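Local atomic coordinates of GTP-binding protein (Sulfolobus solfataricus P2, PDB entry 2QTF), a protein that hydrolyses GTP, for which it is specific, and associates with the 50S ribosomal subunit, possibly acting in protein synthesis or ribosome biogenesis. Residues 85-90 with 242-247; 185-190 with 279-284; 259-264 with 288-293; 273-278 with 313-318. All blocks are in the same frame, centred on the assembly; numbering follows the deposited sequence.

Interaction 1. Residues 85-90 with 242-247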
loop_
_atom_site.group_PDB
_atom_site.type_symbol
_atom_site.label_atom_id
_atom_site.label_comp_id
_atom_site.label_asym_id
_atom_site.label_seq_id
_atom_site.Cartn_x
_atom_site.Cartn_y
_atom_site.Cartn_z
ATOM N N ASP A 85 -11.329 -8.347 -6.430
ATOM C CA ASP A 85 -11.995 -7.060 -6.577
ATOM C C ASP A 85 -11.236 -6.031 -5.690
ATOM O O ASP A 85 -10.111 -6.292 -5.197
ATOM C CB ASP A 85 -13.513 -7.160 -6.273
ATOM C CG ASP A 85 -13.840 -7.281 -4.780
ATOM O OD1 ASP A 85 -12.893 -7.575 -3.985
ATOM O OD2 ASP A 85 -15.044 -7.136 -4.435
ATOM N N LYS A 86 -11.843 -4.863 -5.456
ATOM C CA LYS A 86 -11.062 -3.813 -4.788
ATOM C C LYS A 86 -10.746 -4.171 -3.327
ATOM O O LYS A 86 -9.643 -3.876 -2.853
ATOM C CB LYS A 86 -11.872 -2.500 -4.706
ATOM C CG LYS A 86 -11.083 -1.406 -3.947
ATOM C CD LYS A 86 -11.929 -0.083 -4.055
ATOM C CE LYS A 86 -11.319 0.997 -3.165
ATOM N NZ LYS A 86 -12.358 2.073 -2.672
ATOM N N ILE A 87 -11.681 -4.827 -2.681
ATOM C CA ILE A 87 -11.492 -5.316 -1.300
ATOM C C ILE A 87 -10.394 -6.377 -1.232
ATOM O O ILE A 87 -9.530 -6.262 -0.426
ATOM C CB ILE A 87 -12.819 -5.762 -0.636
ATOM C CG1 ILE A 87 -13.702 -4.494 -0.518
ATOM C CG2 ILE A 87 -12.602 -6.549 0.653
ATOM C CD1 ILE A 87 -14.622 -4.492 0.503
ATOM N N LEU A 88 -10.499 -7.415 -2.027
ATOM C CA LEU A 88 -9.506 -8.488 -1.997
ATOM C C LEU A 88 -8.125 -7.963 -2.454
ATOM O O LEU A 88 -7.096 -8.421 -1.935
ATOM C CB LEU A 88 -9.991 -9.658 -2.881
ATOM C CG LEU A 88 -11.200 -10.483 -2.342
ATOM C CD1 LEU A 88 -11.420 -11.708 -3.297
ATOM C CD2 LEU A 88 -10.981 -10.895 -0.898
ATOM N N LEU A 89 -8.075 -7.000 -3.361
ATOM C CA LEU A 89 -6.798 -6.422 -3.768
ATOM C C LEU A 89 -6.131 -5.729 -2.586
ATOM O O LEU A 89 -4.903 -5.831 -2.348
ATOM C CB LEU A 89 -6.976 -5.434 -4.986
ATOM C CG LEU A 89 -5.727 -4.551 -5.353
ATOM C CD1 LEU A 89 -4.659 -5.417 -5.944
ATOM C CD2 LEU A 89 -5.987 -3.316 -6.326
ATOM N N LEU A 90 -6.887 -4.893 -1.882
ATOM C CA LEU A 90 -6.220 -4.140 -0.766
ATOM C C LEU A 90 -5.854 -5.139 0.324
ATOM O O LEU A 90 -4.817 -4.940 0.983
ATOM C CB LEU A 90 -7.180 -3.074 -0.133
ATOM C CG LEU A 90 -7.544 -1.967 -1.117
ATOM C CD1 LEU A 90 -8.694 -0.978 -0.668
ATOM C CD2 LEU A 90 -6.356 -1.205 -1.561
ATOM N N PRO A 242 -14.809 0.305 4.461
ATOM C CA PRO A 242 -14.999 0.127 5.910
ATOM C C PRO A 242 -14.728 -1.251 6.405
ATOM O O PRO A 242 -14.316 -1.408 7.506
ATOM C CB PRO A 242 -16.532 0.451 6.115
ATOM C CG PRO A 242 -17.122 0.328 4.781
ATOM C CD PRO A 242 -16.036 0.762 3.771
ATOM N N GLN A 243 -15.030 -2.280 5.617
ATOM C CA GLN A 243 -14.828 -3.719 5.987
ATOM C C GLN A 243 -13.366 -4.009 6.345
ATOM O O GLN A 243 -13.116 -5.010 7.061
ATOM C CB GLN A 243 -15.026 -4.708 4.735
ATOM C CG GLN A 243 -16.371 -4.832 4.118
ATOM C CD GLN A 243 -16.667 -3.802 3.018
ATOM O OE1 GLN A 243 -16.329 -2.572 3.103
ATOM N NE2 GLN A 243 -17.366 -4.276 1.993
ATOM N N ILE A 244 -12.430 -3.248 5.758
ATOM C CA ILE A 244 -10.987 -3.612 5.924
ATOM C C ILE A 244 -10.205 -2.569 6.709
ATOM O O ILE A 244 -9.004 -2.575 6.730
ATOM C CB ILE A 244 -10.268 -3.979 4.558
ATOM C CG1 ILE A 244 -10.235 -2.793 3.590
ATOM C CG2 ILE A 244 -11.080 -5.131 3.922
ATOM C CD1 ILE A 244 -9.493 -3.070 2.251
ATOM N N VAL A 245 -10.937 -1.643 7.342
ATOM C CA VAL A 245 -10.245 -0.536 8.048
ATOM C C VAL A 245 -9.491 -1.101 9.185
ATOM O O VAL A 245 -8.375 -0.663 9.400
ATOM C CB VAL A 245 -11.278 0.524 8.533
ATOM C CG1 VAL A 245 -10.685 1.375 9.717
ATOM C CG2 VAL A 245 -11.645 1.410 7.411
ATOM N N ASP A 246 -9.983 -2.099 9.928
ATOM C CA ASP A 246 -9.129 -2.588 10.985
ATOM C C ASP A 246 -7.882 -3.347 10.502
ATOM O O ASP A 246 -6.823 -3.229 11.120
ATOM C CB ASP A 246 -9.759 -3.617 11.911
ATOM C CG ASP A 246 -10.844 -2.995 12.869
ATOM O OD1 ASP A 246 -10.909 -1.772 13.054
ATOM O OD2 ASP A 246 -11.587 -3.810 13.376
ATOM N N ALA A 247 -8.048 -4.200 9.481
ATOM C CA ALA A 247 -6.859 -4.823 8.941
ATOM C C ALA A 247 -5.845 -3.764 8.497
ATOM O O ALA A 247 -4.623 -3.988 8.643
ATOM C CB ALA A 247 -7.225 -5.734 7.781
#
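Ile87 and Ile244 meet through their gamma-methyl branches, CG2 of Ile87 lying 3.9 Å from CG2 of Ile244, and the rest of the contact is arranged around this pair. Ile244 reaches in with both of its arms. While CG2 faces Ile87, the longer arm runs on to Leu90, where CD1 of Ile244 comes to 3.3 Å from CB of Leu90, closer than carbon atoms usually approach. That arm starts from a crowded position, CG1 of Ile244 being held between the backbone N and the carbonyl carbon (chi1 63°), and this carries CD1 across Leu90 at about a right angle. Ile87 also uses two ends. Its CD1 touches the amide of Gln243, with NE2 of Gln243 at 3.1 Å from CD1 of Ile87, a contact of methyl with amide and not a hydrogen bond. The glutamine chain bends at chi2 to bring the amide there, at the exposed margin of an otherwise buried patch.

Each partner stands at the start of a helix. Asp85 caps helix 86-97, its OD1 accepting from Leu88 N at 3.1 Å in a nearly straight bond, and Ile244 occupies the N-cap position of helix 245-253. Leu91 and Phe94 extend the apolar surface around Ile244. The arrangement is a small hydrophobic interface between domains, where the N-terminal region of HflX packs against the G domain through two helix starts.

Interaction 2. Residues 185-190 with 279-284. With CD (cadmium ion), chain D; SO4 (sulfate ion), chain F; ACT (acetate ion), chain H.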
loop_
_atom_site.group_PDB
_atom_site.type_symbol
_atom_site.label_atom_id
_atom_site.label_comp_id
_atom_site.label_asym_id
_atom_site.label_seq_id
_atom_site.Cartn_x
_atom_site.Cartn_y
_atom_site.Cartn_z
ATOM N N VAL A 185 7.184 5.368 4.764
ATOM C CA VAL A 185 5.736 5.579 4.790
ATOM C C VAL A 185 5.334 6.711 3.858
ATOM O O VAL A 185 6.187 7.464 3.330
ATOM C CB VAL A 185 5.242 5.916 6.219
ATOM C CG1 VAL A 185 5.548 4.709 7.109
ATOM C CG2 VAL A 185 6.002 7.210 6.751
ATOM N N GLY A 186 4.031 6.799 3.614
ATOM C CA GLY A 186 3.520 7.829 2.720
ATOM C C GLY A 186 2.313 7.341 1.934
ATOM O O GLY A 186 2.105 6.120 1.802
ATOM N N TYR A 187 1.618 8.265 1.256
ATOM C CA TYR A 187 0.493 7.834 0.452
ATOM C C TYR A 187 0.861 6.999 -0.752
ATOM O O TYR A 187 1.929 7.141 -1.328
ATOM C CB TYR A 187 -0.239 9.068 -0.088
ATOM C CG TYR A 187 -1.286 9.439 0.926
ATOM C CD1 TYR A 187 -0.994 10.379 1.946
ATOM C CD2 TYR A 187 -2.542 8.782 0.904
ATOM C CE1 TYR A 187 -1.982 10.730 2.940
ATOM C CE2 TYR A 187 -3.504 9.055 1.936
ATOM C CZ TYR A 187 -3.231 10.056 2.856
ATOM O OH TYR A 187 -4.182 10.316 3.757
ATOM N N THR A 188 -0.098 6.199 -1.201
ATOM C CA THR A 188 -0.022 5.549 -2.453
ATOM C C THR A 188 0.393 6.534 -3.556
ATOM O O THR A 188 -0.065 7.678 -3.626
ATOM C CB THR A 188 -1.463 4.995 -2.792
ATOM O OG1 THR A 188 -1.807 4.143 -1.725
ATOM C CG2 THR A 188 -1.483 4.236 -4.072
ATOM N N ASN A 189 1.264 6.051 -4.420
ATOM C CA ASN A 189 1.706 6.796 -5.575
ATOM C C ASN A 189 2.581 8.021 -5.217
ATOM O O ASN A 189 2.723 8.970 -5.991
ATOM C CB ASN A 189 0.485 7.223 -6.394
ATOM C CG ASN A 189 0.768 7.261 -7.797
ATOM O OD1 ASN A 189 1.683 6.583 -8.281
ATOM N ND2 ASN A 189 0.020 8.089 -8.515
ATOM N N SER A 190 3.185 7.975 -4.042
ATOM C CA SER A 190 4.118 9.108 -3.689
ATOM C C SER A 190 5.568 8.726 -4.153
ATOM O O SER A 190 6.495 9.547 -4.150
ATOM C CB SER A 190 4.034 9.337 -2.199
ATOM O OG SER A 190 4.450 8.124 -1.524
ATOM N N GLN A 279 -0.891 17.273 6.352
ATOM C CA GLN A 279 -1.719 17.195 7.555
ATOM C C GLN A 279 -2.317 15.803 7.753
ATOM O O GLN A 279 -2.285 15.324 8.863
ATOM C CB GLN A 279 -2.839 18.303 7.574
ATOM C CG GLN A 279 -2.304 19.708 7.832
ATOM C CD GLN A 279 -3.285 20.743 7.365
ATOM O OE1 GLN A 279 -4.153 20.443 6.505
ATOM N NE2 GLN A 279 -3.136 21.998 7.895
ATOM N N SER A 280 -2.818 15.140 6.724
ATOM C CA SER A 280 -3.312 13.729 6.979
ATOM C C SER A 280 -2.212 12.776 7.316
ATOM O O SER A 280 -2.438 11.861 8.076
ATOM C CB SER A 280 -4.021 13.034 5.748
ATOM O OG SER A 280 -4.878 14.000 5.139
ATOM N N SER A 281 -1.056 12.871 6.621
ATOM C CA SER A 281 0.081 11.903 6.911
ATOM C C SER A 281 0.392 11.936 8.382
ATOM O O SER A 281 0.511 10.880 9.058
ATOM C CB SER A 281 1.337 12.260 6.088
ATOM O OG SER A 281 1.047 12.138 4.715
ATOM N N PHE A 282 0.565 13.150 8.919
ATOM C CA PHE A 282 0.907 13.253 10.365
ATOM C C PHE A 282 -0.219 12.928 11.316
ATOM O O PHE A 282 0.005 12.364 12.398
ATOM C CB PHE A 282 1.517 14.679 10.669
ATOM C CG PHE A 282 2.956 14.852 10.137
ATOM C CD1 PHE A 282 3.990 14.079 10.691
ATOM C CD2 PHE A 282 3.220 15.671 9.057
ATOM C CE1 PHE A 282 5.322 14.159 10.204
ATOM C CE2 PHE A 282 4.547 15.759 8.556
ATOM C CZ PHE A 282 5.602 15.031 9.162
ATOM N N GLU A 283 -1.449 13.274 10.903
ATOM C CA GLU A 283 -2.618 12.885 11.706
ATOM C C GLU A 283 -2.671 11.375 11.854
ATOM O O GLU A 283 -2.776 10.901 12.947
ATOM C CB GLU A 283 -3.893 13.388 11.023
ATOM C CG GLU A 283 -5.208 12.945 11.703
ATOM C CD GLU A 283 -6.355 13.468 10.839
ATOM O OE1 GLU A 283 -6.883 12.770 9.937
ATOM O OE2 GLU A 283 -6.661 14.644 11.016
ATOM N N ILE A 284 -2.556 10.618 10.750
ATOM C CA ILE A 284 -2.525 9.146 10.797
ATOM C C ILE A 284 -1.392 8.648 11.674
ATOM O O ILE A 284 -1.613 7.789 12.499
ATOM C CB ILE A 284 -2.410 8.550 9.360
ATOM C CG1 ILE A 284 -3.646 8.896 8.531
ATOM C CG2 ILE A 284 -2.258 7.055 9.436
ATOM C CD1 ILE A 284 -3.383 8.728 6.996
HETATM CD CD CD D . -8.302 13.358 8.408
HETATM S S SO4 F . 4.055 4.090 -4.128
HETATM O O1 SO4 F . 4.933 2.954 -3.925
HETATM O O2 SO4 F . 4.512 4.956 -5.197
HETATM O O3 SO4 F . 4.107 5.108 -3.089
HETATM O O4 SO4 F . 2.668 3.652 -4.420
HETATM C C ACT H . 0.767 1.261 -0.904
HETATM O O ACT H . 1.483 0.617 -0.012
HETATM O OXT ACT H . 0.617 2.546 -0.854
HETATM C CH3 ACT H . 0.065 0.440 -1.994
HETATM O O HOH W 1 -7.034 12.306 6.601
HETATM O O HOH W 2 -9.904 14.013 6.409
#
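Tyr187 reaches across to segment 279-284 of helix 271-288 with the outer end of its ring. OH of Tyr187 lies 3.4 Å from CB of Ser280, and OH of Tyr187 is 3.7 Å from CD1 of Ile284; neither approach is a hydrogen bond. Ser281 comes in at the ring edge, near its plane, with OG 3.8 Å from CE1 of Tyr187. The two serine hydroxyls are engaged within their own helix: Ser280 OG bonds to Glu276 O and Ser281 OG to Thr277 O, which leaves the tyrosine meeting mainly carbon and the flank of a hydroxyl. An alanine in place of Tyr187 is likely to open a gap beside Ser280, Ser281 and Ile284 and to deprive Phe236 of its edge-to-face ring partner.

Tyr187 is itself part of the P-loop of the G domain, which joins strand 181-185 to helix 192-200 and is inferred to bind GTP. Here a sulfate, probably from the crystallisation liquor, is held by the loop, with Asn189 N donating to its O4 at 2.8 Å (161°). Ser190 N adds a weak bond to sulfate O3, and Gly191, Lys192 and Thr193 also bond to the ion. A type II turn from Tyr187 to Ser190 shapes this part of the loop. Ser190 OG, turned between its backbone N and carbonyl carbon, donates to Tyr187 O at 2.7 Å in the carbonyl plane. Farther out, on the helix, Glu283 OE1 binds a cadmium ion at 2.2 Å, and one of the ion's waters makes a weak bond to Ser280 OG.

Interaction 3. Residues 259-264 with 288-293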
loop_
_atom_site.group_PDB
_atom_site.type_symbol
_atom_site.label_atom_id
_atom_site.label_comp_id
_atom_site.label_asym_id
_atom_site.label_seq_id
_atom_site.Cartn_x
_atom_site.Cartn_y
_atom_site.Cartn_z
ATOM N N ASP A 259 12.934 2.260 14.016
ATOM C CA ASP A 259 13.620 3.271 14.852
ATOM C C ASP A 259 13.394 4.661 14.338
ATOM O O ASP A 259 13.393 5.680 15.071
ATOM C CB ASP A 259 15.148 2.934 14.807
ATOM C CG ASP A 259 15.400 1.665 15.469
ATOM O OD1 ASP A 259 14.852 1.481 16.548
ATOM O OD2 ASP A 259 16.022 0.776 14.924
ATOM N N ALA A 260 13.193 4.764 13.026
ATOM C CA ALA A 260 12.881 6.075 12.385
ATOM C C ALA A 260 12.053 5.848 11.125
ATOM O O ALA A 260 11.940 4.713 10.717
ATOM C CB ALA A 260 14.240 6.819 11.957
ATOM N N LEU A 261 11.566 6.921 10.493
ATOM C CA LEU A 261 10.747 6.751 9.268
ATOM C C LEU A 261 11.205 7.754 8.256
ATOM O O LEU A 261 11.686 8.900 8.600
ATOM C CB LEU A 261 9.262 7.097 9.577
ATOM C CG LEU A 261 8.521 6.244 10.603
ATOM C CD1 LEU A 261 7.087 6.830 10.893
ATOM C CD2 LEU A 261 8.521 4.762 10.282
ATOM N N ILE A 262 11.002 7.373 7.021
ATOM C CA ILE A 262 11.125 8.306 5.905
ATOM C C ILE A 262 9.711 8.497 5.414
ATOM O O ILE A 262 9.102 7.525 5.010
ATOM C CB ILE A 262 11.974 7.706 4.748
ATOM C CG1 ILE A 262 13.463 7.493 5.254
ATOM C CG2 ILE A 262 11.791 8.527 3.404
ATOM C CD1 ILE A 262 14.406 6.634 4.250
ATOM N N LEU A 263 9.237 9.767 5.402
ATOM C CA LEU A 263 7.927 10.120 4.879
ATOM C C LEU A 263 8.047 10.711 3.527
ATOM O O LEU A 263 8.706 11.743 3.296
ATOM C CB LEU A 263 7.200 11.144 5.772
ATOM C CG LEU A 263 5.864 11.690 5.271
ATOM C CD1 LEU A 263 4.759 10.597 5.290
ATOM C CD2 LEU A 263 5.416 12.865 6.290
ATOM N N VAL A 264 7.408 10.039 2.611
ATOM C CA VAL A 264 7.542 10.366 1.197
ATOM C C VAL A 264 6.340 11.199 0.775
ATOM O O VAL A 264 5.181 10.828 1.083
ATOM C CB VAL A 264 7.682 9.108 0.266
ATOM C CG1 VAL A 264 8.061 9.479 -1.141
ATOM C CG2 VAL A 264 8.732 8.054 0.775
ATOM N N ILE A 288 -1.957 6.327 15.059
ATOM C CA ILE A 288 -1.528 4.910 15.199
ATOM C C ILE A 288 -0.442 4.795 16.328
ATOM O O ILE A 288 -0.023 3.705 16.692
ATOM C CB ILE A 288 -0.972 4.303 13.889
ATOM C CG1 ILE A 288 0.282 5.064 13.432
ATOM C CG2 ILE A 288 -2.031 4.252 12.802
ATOM C CD1 ILE A 288 0.981 4.448 12.230
ATOM N N GLY A 289 0.035 5.907 16.855
ATOM C CA GLY A 289 0.834 5.790 18.076
ATOM C C GLY A 289 2.331 5.960 17.734
ATOM O O GLY A 289 3.200 5.634 18.582
ATOM N N VAL A 290 2.630 6.490 16.534
ATOM C CA VAL A 290 4.016 7.018 16.250
ATOM C C VAL A 290 4.353 8.301 17.059
ATOM O O VAL A 290 3.772 9.387 16.846
ATOM C CB VAL A 290 4.300 7.260 14.740
ATOM C CG1 VAL A 290 5.746 7.924 14.561
ATOM C CG2 VAL A 290 4.148 5.893 13.994
ATOM N N SER A 291 5.348 8.165 17.908
ATOM C CA SER A 291 5.694 9.215 18.856
ATOM C C SER A 291 7.227 9.265 19.048
ATOM O O SER A 291 7.842 8.206 19.276
ATOM C CB SER A 291 4.993 8.864 20.205
ATOM O OG SER A 291 5.352 9.834 21.185
ATOM N N GLY A 292 7.837 10.453 18.996
ATOM C CA GLY A 292 9.270 10.499 19.349
ATOM C C GLY A 292 10.248 9.804 18.368
ATOM O O GLY A 292 11.455 9.620 18.711
ATOM N N LYS A 293 9.758 9.352 17.189
ATOM C CA LYS A 293 10.657 8.698 16.169
ATOM C C LYS A 293 11.180 9.799 15.260
ATOM O O LYS A 293 10.371 10.570 14.731
ATOM C CB LYS A 293 9.906 7.683 15.309
ATOM C CG LYS A 293 9.585 6.476 16.104
ATOM C CD LYS A 293 9.048 5.298 15.292
ATOM C CE LYS A 293 8.668 4.144 16.274
ATOM N NZ LYS A 293 9.825 3.591 17.065
#
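Leu261 and Val290 point the ends of their side chains at each other, CD1 of Leu261 meeting CG1 of Val290 at 4.1 Å. This tip-to-tip contact is the buried, apolar part of the interface. Val290 presents CG1 by placing that methyl anti to the backbone N (chi1 176°). Leu285 of helix 271-288 touches both residues and completes an aliphatic cluster near the start of strand 260-266.

Toward the partly exposed edge the contact is made by the methylenes of Lys293 against main chain, and its charged end goes to a partner outside the two segments. CG of Lys293 is 4.0 Å from Asp259 O, and CB of Lys293 comes no nearer than 4.5 Å to CA of Ala260. The lysine chain runs extended until a bend at chi4 (-62°) turns the ammonium group, whose hydrogen-bond partner is Ser258 O. NZ of Lys293 remains 5.5 Å from OD1 of Asp259, too far for a salt bridge. The other carboxylate oxygen of Asp259 bonds to Ser181 N.

Just before Val290, Gly289 is the first residue to leave the preceding helix, in a Schellman motif whose positive phi turns the chain toward strand 295-300, parallel neighbour of 260-266 in the G-domain sheet. The chemistry thus differs along the contact: the inner end is purely aliphatic, while at the partly exposed edge the opposite charges of Asp259 and Lys293 probably attract only at a distance, each group being tied to a main-chain atom.

Interaction 4. Residues 273-278 with 313-318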
loop_
_atom_site.group_PDB
_atom_site.type_symbol
_atom_site.label_atom_id
_atom_site.label_comp_id
_atom_site.label_asym_id
_atom_site.label_seq_id
_atom_site.Cartn_x
_atom_site.Cartn_y
_atom_site.Cartn_z
ATOM N N LEU A 273 -3.090 20.939 -1.800
ATOM C CA LEU A 273 -3.079 19.485 -1.706
ATOM C C LEU A 273 -1.832 19.000 -0.911
ATOM O O LEU A 273 -1.886 18.025 -0.176
ATOM C CB LEU A 273 -3.157 18.845 -3.094
ATOM C CG LEU A 273 -3.327 17.312 -3.196
ATOM C CD1 LEU A 273 -4.474 16.724 -2.333
ATOM C CD2 LEU A 273 -3.487 16.852 -4.603
ATOM N N LEU A 274 -0.711 19.667 -1.081
ATOM C CA LEU A 274 0.502 19.292 -0.361
ATOM C C LEU A 274 0.206 19.505 1.101
ATOM O O LEU A 274 0.527 18.696 2.002
ATOM C CB LEU A 274 1.624 20.239 -0.860
ATOM C CG LEU A 274 3.077 19.924 -0.882
ATOM C CD1 LEU A 274 3.370 18.403 -1.145
ATOM C CD2 LEU A 274 3.787 20.899 -1.854
ATOM N N ILE A 275 -0.480 20.606 1.393
ATOM C CA ILE A 275 -0.744 20.882 2.820
ATOM C C ILE A 275 -1.643 19.793 3.436
ATOM O O ILE A 275 -1.414 19.311 4.534
ATOM C CB ILE A 275 -1.440 22.277 2.996
ATOM C CG1 ILE A 275 -0.430 23.415 2.765
ATOM C CG2 ILE A 275 -2.056 22.404 4.405
ATOM C CD1 ILE A 275 -1.130 24.730 2.496
ATOM N N GLU A 276 -2.698 19.498 2.728
ATOM C CA GLU A 276 -3.679 18.463 3.132
ATOM C C GLU A 276 -2.973 17.122 3.259
ATOM O O GLU A 276 -3.221 16.368 4.186
ATOM C CB GLU A 276 -4.767 18.298 2.043
ATOM C CG GLU A 276 -5.711 19.542 1.843
ATOM C CD GLU A 276 -6.760 19.267 0.684
ATOM O OE1 GLU A 276 -7.013 18.034 0.453
ATOM O OE2 GLU A 276 -7.315 20.248 0.002
ATOM N N THR A 277 -2.144 16.773 2.284
ATOM C CA THR A 277 -1.442 15.436 2.364
ATOM C C THR A 277 -0.552 15.321 3.622
ATOM O O THR A 277 -0.515 14.312 4.346
ATOM C CB THR A 277 -0.664 15.193 1.054
ATOM O OG1 THR A 277 -1.623 15.293 0.008
ATOM C CG2 THR A 277 -0.133 13.757 0.972
ATOM N N LEU A 278 0.177 16.389 3.896
ATOM C CA LEU A 278 0.977 16.461 5.127
ATOM C C LEU A 278 0.161 16.466 6.322
ATOM O O LEU A 278 0.451 15.790 7.276
ATOM C CB LEU A 278 1.895 17.725 5.129
ATOM C CG LEU A 278 3.194 17.747 4.312
ATOM C CD1 LEU A 278 3.722 19.141 4.436
ATOM C CD2 LEU A 278 4.269 16.814 4.944
ATOM N N LEU A 313 9.498 23.242 -0.905
ATOM C CA LEU A 313 10.367 22.669 0.143
ATOM C C LEU A 313 10.222 23.491 1.396
ATOM O O LEU A 313 10.162 22.986 2.494
ATOM C CB LEU A 313 11.837 22.634 -0.372
ATOM C CG LEU A 313 12.851 21.975 0.537
ATOM C CD1 LEU A 313 12.598 20.465 0.566
ATOM C CD2 LEU A 313 14.297 22.258 -0.058
ATOM N N ASP A 314 10.189 24.814 1.277
ATOM C CA ASP A 314 10.111 25.575 2.490
ATOM C C ASP A 314 8.725 25.432 3.207
ATOM O O ASP A 314 8.668 25.299 4.414
ATOM C CB ASP A 314 10.383 27.047 2.202
ATOM C CG ASP A 314 10.450 27.863 3.488
ATOM O OD1 ASP A 314 9.684 28.864 3.581
ATOM O OD2 ASP A 314 11.211 27.455 4.428
ATOM N N LEU A 315 7.647 25.469 2.440
ATOM C CA LEU A 315 6.290 25.080 2.936
ATOM C C LEU A 315 6.259 23.737 3.684
ATOM O O LEU A 315 5.846 23.629 4.834
ATOM C CB LEU A 315 5.355 24.980 1.735
ATOM C CG LEU A 315 3.921 24.506 2.033
ATOM C CD1 LEU A 315 3.295 25.308 3.137
ATOM C CD2 LEU A 315 3.064 24.591 0.747
ATOM N N VAL A 316 6.751 22.694 3.011
ATOM C CA VAL A 316 6.817 21.344 3.644
ATOM C C VAL A 316 7.627 21.322 4.902
ATOM O O VAL A 316 7.244 20.715 5.923
ATOM C CB VAL A 316 7.291 20.279 2.575
ATOM C CG1 VAL A 316 7.550 18.912 3.191
ATOM C CG2 VAL A 316 6.279 20.211 1.412
ATOM N N GLU A 317 8.785 21.968 4.874
ATOM C CA GLU A 317 9.591 21.935 6.054
ATOM C C GLU A 317 8.919 22.685 7.204
ATOM O O GLU A 317 8.880 22.182 8.305
ATOM C CB GLU A 317 10.988 22.568 5.790
ATOM C CG GLU A 317 11.760 22.454 7.056
ATOM C CD GLU A 317 13.202 22.919 6.937
ATOM O OE1 GLU A 317 13.943 22.278 6.157
ATOM O OE2 GLU A 317 13.582 23.902 7.651
ATOM N N LYS A 318 8.416 23.900 6.950
ATOM C CA LYS A 318 7.713 24.662 8.050
ATOM C C LYS A 318 6.517 23.878 8.568
ATOM O O LYS A 318 6.344 23.698 9.788
ATOM C CB LYS A 318 7.270 26.020 7.493
ATOM C CG LYS A 318 8.523 26.973 7.261
ATOM C CD LYS A 318 8.188 28.296 6.433
ATOM C CE LYS A 318 9.039 29.471 6.990
ATOM N NZ LYS A 318 8.178 30.732 6.962
#
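Val316 is the bump at the centre of this helix pair, its two methyls fitting against Leu274 and Leu278, which stand one turn apart on the facing helix. CG2 of Val316 sits 3.9 Å from CG of Leu274, and CG1 of Val316 lies 4.0 Å from CD1 of Leu278. The same leucine methyl also presses on the helix backbone, with CD1 of Leu278 3.9 Å from CA of Val316, filling the shallow hollow beside the valine. With CG1 of Val316 anti to the backbone N (chi1 173°), CG2 is wedged between the two leucines while CG1 lies against Leu278. At the more open flank Leu315 reaches over to Ile275, CD1 of Leu315 coming to 4.2 Å from CG1 of Ile275. The side chains of Leu274 and Leu278 each cross Val316 at roughly a right angle, as Ile275 does Leu315, so branches lodge between branches and do not run alongside.

The segment axes lie 10.6 Å apart and run in nearly the same direction, crossing at -27°.

Leu319, one turn beyond Leu315, touches both Ile275 and Leu278 and continues the seam. Beneath it lies the G-domain sheet: Leu274 and Leu278 rest on Ile265 of strand 260-266, and Val316 on Val330 of strand 327-332, so the two helices pack side by side over one face of the sheet.

From the N terminus, interaction 1 opens first, and its return at 242-247 closes a long loop that ties the N-terminal region to the G domain. Before it closes, interaction 2 opens at 185-190, so the two cross; they do not touch. Interactions 3 and 4 start only after interaction 1 has closed. Interaction 3 opens at 259-264, inside the span of interaction 2, and closes beyond it, while interaction 4 crosses both. Helix 271-288 serves interactions 2 and 4 and leads into the closing segment of interaction 3. Backbone contacts of Val185 with Ile262 and Val264 join interactions 2 and 3 within the sheet, and Tyr187 packing on Thr277 joins interactions 2 and 4.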